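Mannosylglycerate hydrolase MGH1-like glycoside hydrolase domain-containing protein (Thermus thermophilus HB8, PDB 4WVA) hydrolyses mannosylglycerate, a solute thermophiles make under osmotic stress, to mannose and glycerate, and probably cleaves glucosylglycerate with similar efficiency. Local coordinates at residues Ser36-Leu41 with Phe408-Ala413; Val106-Val111 with Arg246-Leu251; Lys134-His139 with Tyr260-Trp265; Asn238-Arg243 with Gly302-Phe307; Val271-Leu276 with Leu306-Pro311. All blocks are in the same frame, centred on the assembly; numbering follows the deposited sequence.

Interaction 1: Ser36-Leu41 with Phe408-Ala413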
# COMPACT_ATOMS: atom_id res chain seq x y z
N SER A 36 26.27 1.13 16.52
CA SER A 36 26.96 -0.08 16.07
C SER A 36 26.39 -0.55 14.75
O SER A 36 27.11 -1.07 13.92
CB SER A 36 26.91 -1.18 17.13
OG SER A 36 27.98 -1.04 18.05
N ALA A 37 25.08 -0.35 14.54
CA ALA A 37 24.45 -0.81 13.33
C ALA A 37 25.01 -0.03 12.14
O ALA A 37 25.41 -0.63 11.15
CB ALA A 37 22.95 -0.67 13.41
N PHE A 38 25.05 1.30 12.25
CA PHE A 38 25.62 2.11 11.15
C PHE A 38 27.11 1.80 10.98
O PHE A 38 27.60 1.74 9.86
CB PHE A 38 25.43 3.62 11.35
CG PHE A 38 23.99 4.05 11.38
CD1 PHE A 38 23.20 3.99 10.23
CD2 PHE A 38 23.41 4.51 12.55
CE1 PHE A 38 21.88 4.38 10.27
CE2 PHE A 38 22.08 4.89 12.59
CZ PHE A 38 21.31 4.83 11.44
N ILE A 39 27.83 1.66 12.09
CA ILE A 39 29.27 1.42 12.04
C ILE A 39 29.60 0.13 11.31
O ILE A 39 30.55 0.09 10.54
CB ILE A 39 29.89 1.47 13.45
CG1 ILE A 39 29.82 2.89 14.01
CG2 ILE A 39 31.31 0.89 13.46
CD1 ILE A 39 30.00 2.95 15.52
N ALA A 40 28.81 -0.93 11.53
CA ALA A 40 28.99 -2.20 10.82
C ALA A 40 29.01 -2.04 9.30
O ALA A 40 29.78 -2.71 8.62
CB ALA A 40 27.94 -3.22 11.27
N LEU A 41 28.19 -1.13 8.77
CA LEU A 41 28.22 -0.84 7.32
C LEU A 41 29.58 -0.31 6.88
O LEU A 41 30.06 -0.65 5.78
CB LEU A 41 27.11 0.15 6.95
CG LEU A 41 25.67 -0.36 7.11
CD1 LEU A 41 24.65 0.74 6.87
CD2 LEU A 41 25.42 -1.55 6.20
N PHE A 408 34.15 10.89 15.02
CA PHE A 408 32.88 10.25 15.30
C PHE A 408 32.62 9.09 14.34
O PHE A 408 32.62 9.27 13.11
CB PHE A 408 31.74 11.27 15.25
CG PHE A 408 30.45 10.72 15.76
CD1 PHE A 408 30.25 10.44 17.12
CD2 PHE A 408 29.45 10.41 14.87
CE1 PHE A 408 29.04 9.93 17.57
CE2 PHE A 408 28.25 9.90 15.32
CZ PHE A 408 28.03 9.66 16.66
N SER A 409 32.39 7.92 14.91
CA SER A 409 32.42 6.65 14.17
C SER A 409 31.40 6.54 13.04
O SER A 409 31.77 6.19 11.94
CB SER A 409 32.31 5.47 15.12
OG SER A 409 33.45 5.44 15.97
N TRP A 410 30.12 6.84 13.27
CA TRP A 410 29.19 6.57 12.17
C TRP A 410 29.38 7.53 10.99
O TRP A 410 29.00 7.21 9.85
CB TRP A 410 27.72 6.46 12.58
CG TRP A 410 26.91 7.67 12.87
CD1 TRP A 410 26.92 8.90 12.24
CD2 TRP A 410 25.85 7.72 13.83
NE1 TRP A 410 25.95 9.70 12.78
CE2 TRP A 410 25.28 8.99 13.76
CE3 TRP A 410 25.35 6.80 14.75
CZ2 TRP A 410 24.24 9.38 14.59
CZ3 TRP A 410 24.32 7.18 15.56
CH2 TRP A 410 23.77 8.46 15.50
N SER A 411 29.99 8.67 11.24
CA SER A 411 30.33 9.60 10.16
C SER A 411 31.39 8.97 9.27
O SER A 411 31.22 8.89 8.06
CB SER A 411 30.78 10.95 10.73
OG SER A 411 29.71 11.57 11.43
N ALA A 412 32.46 8.47 9.89
CA ALA A 412 33.49 7.73 9.17
C ALA A 412 32.92 6.50 8.47
O ALA A 412 33.17 6.27 7.28
CB ALA A 412 34.63 7.36 10.10
N ALA A 413 32.12 5.73 9.20
CA ALA A 413 31.56 4.53 8.64
C ALA A 413 30.73 4.78 7.40
O ALA A 413 30.82 4.05 6.41
CB ALA A 413 30.69 3.81 9.68
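Phe38 and Trp410 run side by side from their helices and meet in an edge-to-face (T-shaped) pair, the phenyl edge directed at the face of the indole six-membered ring. The centroids lie 5.3 Å apart, the planes stand at 71°, and Phe38 CD2 comes within 3.7 Å of Trp410 CE3. The indole reaches this place by an uncommon torsion for a helix: CG sits between backbone N and carbonyl carbon, the crowded position (chi1 78°). Phe408, at the N-cap position, lays CE2 over the opposite indole face, so phenyl groups flank Trp410 on its two faces and probably limit its rotation.

The axes of segments 36-41 and 409-413, on helices 33-43 and 409-418 near the two ends of the chain, approach to 7.9 Å at 30°, an alignment consistent with neighbouring inner helices closing the (alpha/alpha)6 barrel of this GH63 enzyme. Trp410 also packs on Asp35 and edge-to-face on Trp34, both probable substrate-binding residues, and its side chain lies about 5 Å, between nearest atoms, from a bound Tris.

Ile39 turns CG1 anti to its carbonyl carbon, which extends CD1 to Ser409 CB at 3.4 Å, a tight carbon pair. Ser409 OG instead bonds to the carbonyl of Val22. Ala413 lets the backbones approach: its CB sits 3.6 Å from Ile39 CA and 3.7 Å from Phe38 O.

Interaction 2: Val106-Val111 with Arg246-Leu251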
# COMPACT_ATOMS: atom_id res chain seq x y z
N VAL A 106 17.53 -0.23 13.97
CA VAL A 106 18.00 -0.29 12.59
C VAL A 106 18.76 -1.60 12.31
O VAL A 106 19.07 -1.92 11.17
CB VAL A 106 18.83 0.96 12.25
CG1 VAL A 106 20.16 0.89 12.90
CG2 VAL A 106 19.01 1.12 10.74
N VAL A 107 19.01 -2.40 13.35
CA VAL A 107 19.95 -3.52 13.20
C VAL A 107 19.50 -4.58 12.17
O VAL A 107 20.34 -5.08 11.42
CB VAL A 107 20.35 -4.14 14.56
CG1 VAL A 107 19.16 -4.71 15.32
CG2 VAL A 107 21.47 -5.15 14.37
N ALA A 108 18.21 -4.89 12.08
CA ALA A 108 17.81 -5.96 11.12
C ALA A 108 18.09 -5.58 9.68
O ALA A 108 18.40 -6.43 8.84
CB ALA A 108 16.34 -6.32 11.28
N THR A 109 17.95 -4.30 9.39
CA THR A 109 18.24 -3.77 8.05
C THR A 109 19.72 -3.97 7.72
O THR A 109 20.07 -4.39 6.60
CB THR A 109 17.84 -2.30 8.02
OG1 THR A 109 16.42 -2.23 8.14
CG2 THR A 109 18.27 -1.61 6.70
N VAL A 110 20.58 -3.71 8.69
CA VAL A 110 22.01 -3.90 8.50
C VAL A 110 22.33 -5.39 8.39
O VAL A 110 23.11 -5.79 7.53
CB VAL A 110 22.84 -3.18 9.58
CG1 VAL A 110 24.31 -3.53 9.44
CG2 VAL A 110 22.63 -1.67 9.50
N VAL A 111 21.71 -6.21 9.23
CA VAL A 111 21.94 -7.65 9.16
C VAL A 111 21.53 -8.22 7.78
O VAL A 111 22.24 -9.07 7.21
CB VAL A 111 21.28 -8.40 10.33
CG1 VAL A 111 21.34 -9.89 10.10
CG2 VAL A 111 21.95 -8.04 11.66
N ARG A 246 10.41 -5.11 7.63
CA ARG A 246 10.44 -5.54 6.23
C ARG A 246 11.70 -6.34 5.93
O ARG A 246 11.66 -7.37 5.23
CB ARG A 246 10.38 -4.32 5.29
CG ARG A 246 9.10 -3.54 5.40
CD ARG A 246 8.08 -3.96 4.39
NE ARG A 246 6.87 -3.12 4.47
CZ ARG A 246 5.80 -3.34 3.73
NH1 ARG A 246 5.79 -4.35 2.85
NH2 ARG A 246 4.72 -2.56 3.87
N ASP A 247 12.83 -5.87 6.44
CA ASP A 247 14.09 -6.56 6.21
C ASP A 247 14.21 -7.88 7.00
O ASP A 247 14.78 -8.86 6.49
CB ASP A 247 15.26 -5.62 6.46
CG ASP A 247 15.33 -4.50 5.44
OD1 ASP A 247 14.92 -4.75 4.29
OD2 ASP A 247 15.72 -3.38 5.80
N LEU A 248 13.66 -7.91 8.21
CA LEU A 248 13.60 -9.13 9.00
C LEU A 248 12.74 -10.21 8.34
O LEU A 248 13.08 -11.40 8.37
CB LEU A 248 13.10 -8.85 10.41
CG LEU A 248 13.25 -9.99 11.42
CD1 LEU A 248 14.72 -10.33 11.65
CD2 LEU A 248 12.56 -9.60 12.71
N TYR A 249 11.62 -9.78 7.74
CA TYR A 249 10.77 -10.66 6.95
C TYR A 249 11.58 -11.34 5.84
O TYR A 249 11.53 -12.55 5.64
CB TYR A 249 9.59 -9.88 6.36
CG TYR A 249 8.87 -10.68 5.29
CD1 TYR A 249 7.84 -11.55 5.63
CD2 TYR A 249 9.24 -10.61 3.96
CE1 TYR A 249 7.20 -12.33 4.67
CE2 TYR A 249 8.61 -11.38 2.99
CZ TYR A 249 7.60 -12.23 3.35
OH TYR A 249 6.98 -13.00 2.37
N ALA A 250 12.34 -10.53 5.10
CA ALA A 250 13.13 -11.06 3.99
C ALA A 250 14.14 -12.08 4.48
O ALA A 250 14.27 -13.16 3.91
CB ALA A 250 13.81 -9.93 3.23
N LEU A 251 14.83 -11.75 5.56
CA LEU A 251 15.74 -12.73 6.22
C LEU A 251 15.04 -14.02 6.60
O LEU A 251 15.55 -15.09 6.33
CB LEU A 251 16.39 -12.13 7.47
CG LEU A 251 17.54 -11.19 7.24
CD1 LEU A 251 17.78 -10.34 8.48
CD2 LEU A 251 18.79 -11.98 6.84
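The Asp247 carboxylate is the flat group that meets Thr109. Thr109 OG1 donates a 2.7 Å hydrogen bond to Asp247 OD2, arriving at the anti lone pair on the side away from OD1. The threonine methyl leans on the same oxygen, CG2 lying 3.2 Å from Asp247 OD2. At the other end of the carboxylate, OD1 forms a salt bridge with Arg112, while OD2 is also paired with Arg243 NE. Two arginines and a hydroxyl thus hold a buried carboxylate, which probably fixes its rotation and favours the charged form.

Thr109 offers its hydroxyl because OG1 lies beside its own backbone N, anti to the carbonyl carbon (chi1 -66°). An alanine in place of Asp247 would probably leave the Thr109 hydroxyl without its acceptor and the guanidinium groups of Arg112 and Arg243 without this counter-charge.

Further along, the contact is apolar. Ala108 CB faces Leu248 CB at 4.2 Å, and Leu251 crosses Val111 at about a right angle, its CD1 being 3.9 Å from Val111 CG1. The same Leu251 methyl rests 4.0 Å from Ala108 O. The small Ala108 suits a close approach, 8.2 Å between the segment axes.

Both segments run in broadly the same direction, at 41°, and their helices are each followed in the chain by a further long helix, 121-146 and 260-275. Such a pairing is consistent with adjacent inner helices of the (alpha/alpha)6 barrel.

Interaction 3: Lys134-His139 with Tyr260-Trp265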
# COMPACT_ATOMS: atom_id res chain seq x y z
N LYS A 134 17.58 -13.82 17.69
CA LYS A 134 17.87 -12.71 18.58
C LYS A 134 17.19 -11.41 18.13
O LYS A 134 16.60 -10.69 18.93
CB LYS A 134 19.39 -12.53 18.70
CG LYS A 134 20.08 -13.77 19.25
CD LYS A 134 21.55 -13.52 19.51
CE LYS A 134 22.25 -14.78 20.00
NZ LYS A 134 21.70 -15.23 21.30
N LEU A 135 17.29 -11.10 16.83
CA LEU A 135 16.55 -9.98 16.25
C LEU A 135 15.04 -10.14 16.49
O LEU A 135 14.34 -9.20 16.89
CB LEU A 135 16.80 -9.93 14.74
CG LEU A 135 18.16 -9.42 14.29
CD1 LEU A 135 18.46 -9.81 12.86
CD2 LEU A 135 18.18 -7.90 14.43
N LEU A 136 14.54 -11.33 16.22
CA LEU A 136 13.12 -11.61 16.36
C LEU A 136 12.67 -11.37 17.81
O LEU A 136 11.61 -10.80 18.05
CB LEU A 136 12.83 -13.04 15.92
CG LEU A 136 11.38 -13.50 15.87
CD1 LEU A 136 10.61 -12.76 14.79
CD2 LEU A 136 11.33 -15.00 15.64
N ALA A 137 13.50 -11.79 18.76
CA ALA A 137 13.18 -11.62 20.18
C ALA A 137 13.18 -10.15 20.58
O ALA A 137 12.38 -9.72 21.42
CB ALA A 137 14.14 -12.41 21.05
N PHE A 138 14.07 -9.35 19.98
CA PHE A 138 14.10 -7.93 20.22
C PHE A 138 12.82 -7.25 19.67
O PHE A 138 12.18 -6.46 20.37
CB PHE A 138 15.38 -7.32 19.61
CG PHE A 138 15.47 -5.81 19.69
CD1 PHE A 138 14.95 -5.09 20.76
CD2 PHE A 138 16.13 -5.11 18.68
CE1 PHE A 138 15.06 -3.72 20.83
CE2 PHE A 138 16.26 -3.74 18.76
CZ PHE A 138 15.73 -3.04 19.82
N HIS A 139 12.46 -7.57 18.43
CA HIS A 139 11.26 -7.00 17.85
C HIS A 139 10.03 -7.42 18.68
O HIS A 139 9.16 -6.62 18.98
CB HIS A 139 11.11 -7.43 16.40
CG HIS A 139 11.99 -6.69 15.43
ND1 HIS A 139 13.34 -6.46 15.63
CD2 HIS A 139 11.69 -6.15 14.23
CE1 HIS A 139 13.82 -5.80 14.59
NE2 HIS A 139 12.85 -5.63 13.72
N TYR A 260 5.19 -15.37 9.89
CA TYR A 260 3.78 -14.97 10.02
C TYR A 260 3.66 -13.82 11.03
O TYR A 260 2.96 -12.85 10.76
CB TYR A 260 2.93 -16.18 10.46
CG TYR A 260 1.44 -16.07 10.27
CD1 TYR A 260 0.58 -15.93 11.37
CD2 TYR A 260 0.86 -16.20 9.01
CE1 TYR A 260 -0.80 -15.88 11.20
CE2 TYR A 260 -0.51 -16.15 8.84
CZ TYR A 260 -1.34 -15.99 9.93
OH TYR A 260 -2.71 -15.94 9.75
N GLU A 261 4.39 -13.94 12.14
CA GLU A 261 4.41 -12.94 13.22
C GLU A 261 4.88 -11.58 12.69
O GLU A 261 4.28 -10.53 12.95
CB GLU A 261 5.33 -13.42 14.32
CG GLU A 261 5.24 -12.64 15.62
CD GLU A 261 6.06 -13.25 16.75
OE1 GLU A 261 5.93 -12.76 17.89
OE2 GLU A 261 6.85 -14.19 16.51
N ILE A 262 5.96 -11.62 11.94
CA ILE A 262 6.57 -10.42 11.36
C ILE A 262 5.62 -9.75 10.36
O ILE A 262 5.52 -8.53 10.29
CB ILE A 262 7.90 -10.75 10.66
CG1 ILE A 262 8.88 -11.47 11.60
CG2 ILE A 262 8.57 -9.47 10.15
CD1 ILE A 262 10.01 -12.15 10.87
N GLU A 263 4.90 -10.56 9.57
CA GLU A 263 3.95 -10.02 8.62
C GLU A 263 2.90 -9.15 9.33
O GLU A 263 2.52 -8.09 8.82
CB GLU A 263 3.24 -11.14 7.85
CG GLU A 263 4.16 -11.98 6.97
CD GLU A 263 3.57 -13.33 6.62
OE1 GLU A 263 2.33 -13.50 6.71
OE2 GLU A 263 4.34 -14.24 6.28
N GLU A 264 2.43 -9.59 10.49
CA GLU A 264 1.46 -8.80 11.24
C GLU A 264 2.06 -7.47 11.69
O GLU A 264 1.42 -6.43 11.57
CB GLU A 264 0.91 -9.56 12.45
CG GLU A 264 0.54 -10.99 12.11
CD GLU A 264 -0.62 -11.55 12.91
OE1 GLU A 264 -0.96 -10.96 13.97
OE2 GLU A 264 -1.18 -12.58 12.47
N TRP A 265 3.32 -7.49 12.13
CA TRP A 265 3.97 -6.25 12.53
C TRP A 265 4.06 -5.28 11.35
O TRP A 265 3.87 -4.06 11.50
CB TRP A 265 5.39 -6.48 13.08
CG TRP A 265 5.46 -7.40 14.28
CD1 TRP A 265 4.49 -7.62 15.21
CD2 TRP A 265 6.59 -8.18 14.68
NE1 TRP A 265 4.95 -8.50 16.16
CE2 TRP A 265 6.24 -8.85 15.86
CE3 TRP A 265 7.87 -8.37 14.16
CZ2 TRP A 265 7.11 -9.73 16.51
CZ3 TRP A 265 8.73 -9.23 14.81
CH2 TRP A 265 8.34 -9.90 15.97
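With CG turned away from the backbone N (chi1 -175°), Leu136 stretches across the gap and places CD1 beside Trp265 and Ile262. Trp265 takes the other course, CG beside its N and anti to its carbonyl carbon (chi1 -59°), and the benzo end of the indole comes out to meet it. Leu136 CD1 lies 3.8 Å from Trp265 CH2 and 3.9 Å from Ile262 CG1. One turn on, His139 brings its CB to 3.4 Å from Trp265 CZ3, while its imidazole ND1 makes a weak bond back to Leu135 O.

The indole lies against its own helix, with Glu261 O and Ile262 CA over one face, and stacks with the ring of Tyr143. Replaced by alanine, Trp265 would lose its indole, which is likely to open a gap beside Leu136 and His139 and leave Tyr143 without its stacking partner.

Helices 121-146 and 260-275 look like outer-layer members of the barrel; the axes of the two segments stay 11.6 Å apart, at 42°, so long side chains must bridge them. Glu261 directs its carboxylate to Arg140, one turn beyond Leu136, adding a charged pair beside the apolar contact. No hydrogen bond joins the two segments themselves; their cohesion rests on dispersion and the hydrophobic effect, and hence on shape rather than on bond direction.

Interaction 4: Asn238-Arg243 with Gly302-Phe307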
# COMPACT_ATOMS: atom_id res chain seq x y z
N ASN A 238 9.77 4.62 14.81
CA ASN A 238 8.80 3.78 14.12
C ASN A 238 9.06 3.57 12.64
O ASN A 238 8.81 2.48 12.11
CB ASN A 238 7.39 4.28 14.39
CG ASN A 238 6.89 3.81 15.74
OD1 ASN A 238 6.46 2.67 15.89
ND2 ASN A 238 7.01 4.68 16.75
N ALA A 239 9.57 4.59 11.95
CA ALA A 239 9.93 4.42 10.56
C ALA A 239 11.07 3.43 10.45
O ALA A 239 11.07 2.55 9.57
CB ALA A 239 10.33 5.73 9.94
N ILE A 240 12.04 3.55 11.35
CA ILE A 240 13.18 2.62 11.37
C ILE A 240 12.74 1.19 11.69
O ILE A 240 13.20 0.21 11.06
CB ILE A 240 14.29 3.16 12.32
CG1 ILE A 240 15.00 4.34 11.63
CG2 ILE A 240 15.29 2.08 12.72
CD1 ILE A 240 15.86 5.14 12.57
N LEU A 241 11.81 1.05 12.64
CA LEU A 241 11.24 -0.26 12.97
C LEU A 241 10.47 -0.88 11.81
O LEU A 241 10.59 -2.07 11.54
CB LEU A 241 10.37 -0.17 14.22
CG LEU A 241 9.59 -1.41 14.65
CD1 LEU A 241 10.48 -2.63 14.83
CD2 LEU A 241 8.84 -1.13 15.94
N GLN A 242 9.67 -0.08 11.11
CA GLN A 242 8.94 -0.60 9.94
C GLN A 242 9.93 -1.11 8.90
O GLN A 242 9.76 -2.18 8.34
CB GLN A 242 8.03 0.47 9.36
CG GLN A 242 7.34 0.09 8.04
CD GLN A 242 6.23 -0.95 8.17
OE1 GLN A 242 5.82 -1.33 9.27
NE2 GLN A 242 5.74 -1.41 7.03
N ARG A 243 10.97 -0.31 8.60
CA ARG A 243 11.98 -0.76 7.65
C ARG A 243 12.65 -2.05 8.13
O ARG A 243 12.82 -3.00 7.35
CB ARG A 243 13.03 0.32 7.40
CG ARG A 243 14.18 -0.10 6.50
CD ARG A 243 13.77 -0.62 5.13
NE ARG A 243 14.95 -0.99 4.36
CZ ARG A 243 15.66 -0.15 3.58
NH1 ARG A 243 15.30 1.10 3.43
NH2 ARG A 243 16.73 -0.59 2.94
N GLY A 302 10.93 13.22 10.63
CA GLY A 302 9.72 13.17 9.83
C GLY A 302 9.92 12.82 8.37
O GLY A 302 8.94 12.57 7.69
N PHE A 303 11.16 12.82 7.88
CA PHE A 303 11.49 12.32 6.55
C PHE A 303 11.71 10.80 6.56
O PHE A 303 11.67 10.16 5.50
CB PHE A 303 12.75 12.98 5.99
CG PHE A 303 12.57 14.42 5.61
CD1 PHE A 303 12.12 14.76 4.33
CD2 PHE A 303 12.85 15.42 6.52
CE1 PHE A 303 11.96 16.09 3.98
CE2 PHE A 303 12.68 16.76 6.16
CZ PHE A 303 12.22 17.08 4.91
N LEU A 304 11.87 10.19 7.73
CA LEU A 304 12.30 8.80 7.78
C LEU A 304 11.25 7.80 7.29
O LEU A 304 11.63 6.71 6.90
CB LEU A 304 12.86 8.44 9.16
CG LEU A 304 14.20 9.11 9.49
CD1 LEU A 304 14.52 8.85 10.94
CD2 LEU A 304 15.31 8.59 8.59
N PRO A 305 9.96 8.17 7.21
CA PRO A 305 9.07 7.18 6.55
C PRO A 305 9.45 6.85 5.11
O PRO A 305 9.09 5.79 4.61
CB PRO A 305 7.68 7.80 6.70
CG PRO A 305 7.79 8.55 7.99
CD PRO A 305 9.16 9.18 7.92
N LEU A 306 10.20 7.72 4.44
CA LEU A 306 10.73 7.37 3.13
C LEU A 306 11.62 6.11 3.18
O LEU A 306 11.57 5.26 2.29
CB LEU A 306 11.52 8.53 2.55
CG LEU A 306 10.75 9.82 2.29
CD1 LEU A 306 11.72 10.98 2.12
CD2 LEU A 306 9.81 9.69 1.10
N PHE A 307 12.43 6.03 4.23
CA PHE A 307 13.32 4.89 4.46
C PHE A 307 12.52 3.63 4.79
O PHE A 307 12.95 2.52 4.50
CB PHE A 307 14.28 5.27 5.60
CG PHE A 307 15.38 4.27 5.87
CD1 PHE A 307 16.41 4.09 4.96
CD2 PHE A 307 15.41 3.55 7.06
CE1 PHE A 307 17.45 3.22 5.23
CE2 PHE A 307 16.46 2.69 7.33
CZ PHE A 307 17.46 2.51 6.41
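Arg243 NH1 binds the backbone oxygen of Phe307 at 2.9 Å, with an N-H...O angle of 165°. The bond is made on a lone pair in the carbonyl plane, and the oxygen lies almost in the guanidinium plane. The same group covers the phenyl ring of Phe307: Arg243 CZ stands 4.4 Å from the ring centroid over its face, a cation-pi contact with the planes 35° apart. NH1 is offset toward the rim, 3.5 Å from Phe307 CE1.

A bend at chi2 (57°) folds the arginine back so that one residue is gripped through both main chain and ring; the aliphatic part helps, with CG 3.7 Å from Phe307 CE2. NE forms a salt bridge with Asp247, and NH2 bonds to a bound 2-methyl-2,4-pentanediol, probably from the crystallisation liquor, although Arg279 of the second subunit, a like charge, lies close by.

At the other end Ala239 CB fits against the turn, 3.4 Å from Leu304 O and 3.8 Å from Leu304 CB. Ile240 CD1 adds a looser touch with Leu304 CD1.

The contact sets short helix 305-308 and its lead-in against helix 235-254, in what appears to be the inner helix layer of the barrel. Helix 356-368 packs on Ile240 and Leu304 through Met361, Leu273 of helix 260-275 touches Ala239 and Pro305, and the side chain of Ile240 neighbours that of Trp34, a probable substrate-binding residue.

Interaction 5: Val271-Leu276 with Leu306-Pro311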
# COMPACT_ATOMS: atom_id res chain seq x y z
N VAL A 271 -0.08 0.80 8.67
CA VAL A 271 -1.25 1.59 9.03
C VAL A 271 -0.84 2.69 10.03
O VAL A 271 -1.15 3.84 9.83
CB VAL A 271 -2.37 0.75 9.65
CG1 VAL A 271 -3.49 1.65 10.17
CG2 VAL A 271 -2.90 -0.25 8.64
N GLY A 272 -0.12 2.29 11.07
CA GLY A 272 0.29 3.24 12.11
C GLY A 272 1.19 4.34 11.60
O GLY A 272 0.98 5.52 11.87
N LEU A 273 2.21 3.97 10.84
CA LEU A 273 3.18 4.99 10.42
C LEU A 273 2.53 6.02 9.52
O LEU A 273 2.77 7.22 9.65
CB LEU A 273 4.41 4.35 9.74
CG LEU A 273 5.63 5.27 9.60
CD1 LEU A 273 6.20 5.64 10.96
CD2 LEU A 273 6.70 4.63 8.73
N GLU A 274 1.66 5.58 8.61
CA GLU A 274 0.96 6.52 7.76
C GLU A 274 -0.03 7.42 8.49
O GLU A 274 -0.29 8.54 8.04
CB GLU A 274 0.33 5.81 6.56
CG GLU A 274 1.38 5.35 5.57
CD GLU A 274 2.17 6.52 4.98
OE1 GLU A 274 1.59 7.32 4.22
OE2 GLU A 274 3.35 6.62 5.29
N ALA A 275 -0.51 6.99 9.65
CA ALA A 275 -1.37 7.80 10.48
C ALA A 275 -0.67 9.06 10.99
O ALA A 275 -1.31 10.05 11.28
CB ALA A 275 -1.91 7.01 11.66
N LEU A 276 0.65 9.02 11.12
CA LEU A 276 1.41 10.16 11.65
C LEU A 276 1.48 11.32 10.69
O LEU A 276 1.91 12.42 11.06
CB LEU A 276 2.82 9.72 12.04
CG LEU A 276 2.92 8.57 13.06
CD1 LEU A 276 4.38 8.27 13.35
CD2 LEU A 276 2.17 8.90 14.33
N LEU A 306 10.20 7.72 4.44
CA LEU A 306 10.73 7.37 3.13
C LEU A 306 11.62 6.11 3.18
O LEU A 306 11.57 5.26 2.29
CB LEU A 306 11.52 8.53 2.55
CG LEU A 306 10.75 9.82 2.29
CD1 LEU A 306 11.72 10.98 2.12
CD2 LEU A 306 9.81 9.69 1.10
N PHE A 307 12.43 6.03 4.23
CA PHE A 307 13.32 4.89 4.46
C PHE A 307 12.52 3.63 4.79
O PHE A 307 12.95 2.52 4.50
CB PHE A 307 14.28 5.27 5.60
CG PHE A 307 15.38 4.27 5.87
CD1 PHE A 307 16.41 4.09 4.96
CD2 PHE A 307 15.41 3.55 7.06
CE1 PHE A 307 17.45 3.22 5.23
CE2 PHE A 307 16.46 2.69 7.33
CZ PHE A 307 17.46 2.51 6.41
N ALA A 308 11.37 3.82 5.43
CA ALA A 308 10.45 2.71 5.70
C ALA A 308 9.75 2.19 4.42
O ALA A 308 9.42 1.02 4.32
CB ALA A 308 9.41 3.12 6.74
N GLY A 309 9.50 3.08 3.48
CA GLY A 309 8.84 2.72 2.22
C GLY A 309 7.33 2.66 2.29
O GLY A 309 6.69 1.99 1.48
N THR A 310 6.75 3.38 3.25
CA THR A 310 5.28 3.42 3.45
C THR A 310 4.50 4.48 2.67
O THR A 310 3.35 4.23 2.28
CB THR A 310 4.92 3.55 4.97
OG1 THR A 310 5.33 4.82 5.49
CG2 THR A 310 5.54 2.44 5.77
N PRO A 311 5.06 5.69 2.43
CA PRO A 311 4.21 6.66 1.75
C PRO A 311 3.95 6.31 0.30
O PRO A 311 4.72 5.58 -0.31
CB PRO A 311 5.03 7.96 1.77
CG PRO A 311 6.37 7.59 2.19
CD PRO A 311 6.31 6.29 2.92
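Thr310 OG1 donates a 2.7 Å hydrogen bond to Glu274 OE2, the polar centre of the contact. The two side chains slide past each other in opposite directions, and the hydroxyl meets the anti side of OE2, 30° out of the carboxylate plane. Glu274 is bent at chi2 (-62°), which curls the carboxylate back over the Thr310-Pro311 link. Tyr284 OH also bonds to OE2, and Arg315 forms a salt bridge with OE1, so both oxygens have partners and the group is probably held firmly as a carboxylate. Near Pro311 the contact is by proximity alone: its ring nitrogen carries no hydrogen, and CD lies 3.8 Å from Glu274 OE2.

These links tie the C-terminal end of helix 260-275 to the turn that leaves helix 305-308, joining consecutive helical parts of the (alpha/alpha)6 barrel across the intervening strands. The turn depends on Gly309, whose positive phi (83°) ends the helical run; a side chain there would collide with the carbonyl oxygen of Ala308.

Apolar contacts are made by Leu273. Its CD2 reaches Ala308 CB at 3.7 Å. The Leu273 side chain crosses that of Thr310 at about a right angle, with CD2 3.9 Å from Thr310 CG2 and 3.5 Å from Thr310 OG1. The hydroxyl that serves Glu274 thus has a methyl group beside it. Toward a third subunit of the assembly, Ala275 O accepts a hydrogen bond from Arg112 of that chain.

Interactions 1, 2, 4 and 5 are buried, whereas interaction 3 is partly exposed. Interaction 1 encloses the others along the chain and lies beside probable substrate-binding residues; its contact is aromatic and aliphatic, as is that of interaction 3. Helix 235-254 serves interactions 2 and 4, where Asp247 and Arg243 form one charged network; helix 260-275 serves interactions 3 and 5. Interactions 4 and 5, with centres about 7 Å apart, share Leu306 and Phe307: Arg243 holds Phe307 within the short helix 305-308, and Glu274 the turn just after it. Interactions 1 and 2 touch through Ala37 and Val106, and interactions 2 and 3 through Leu135.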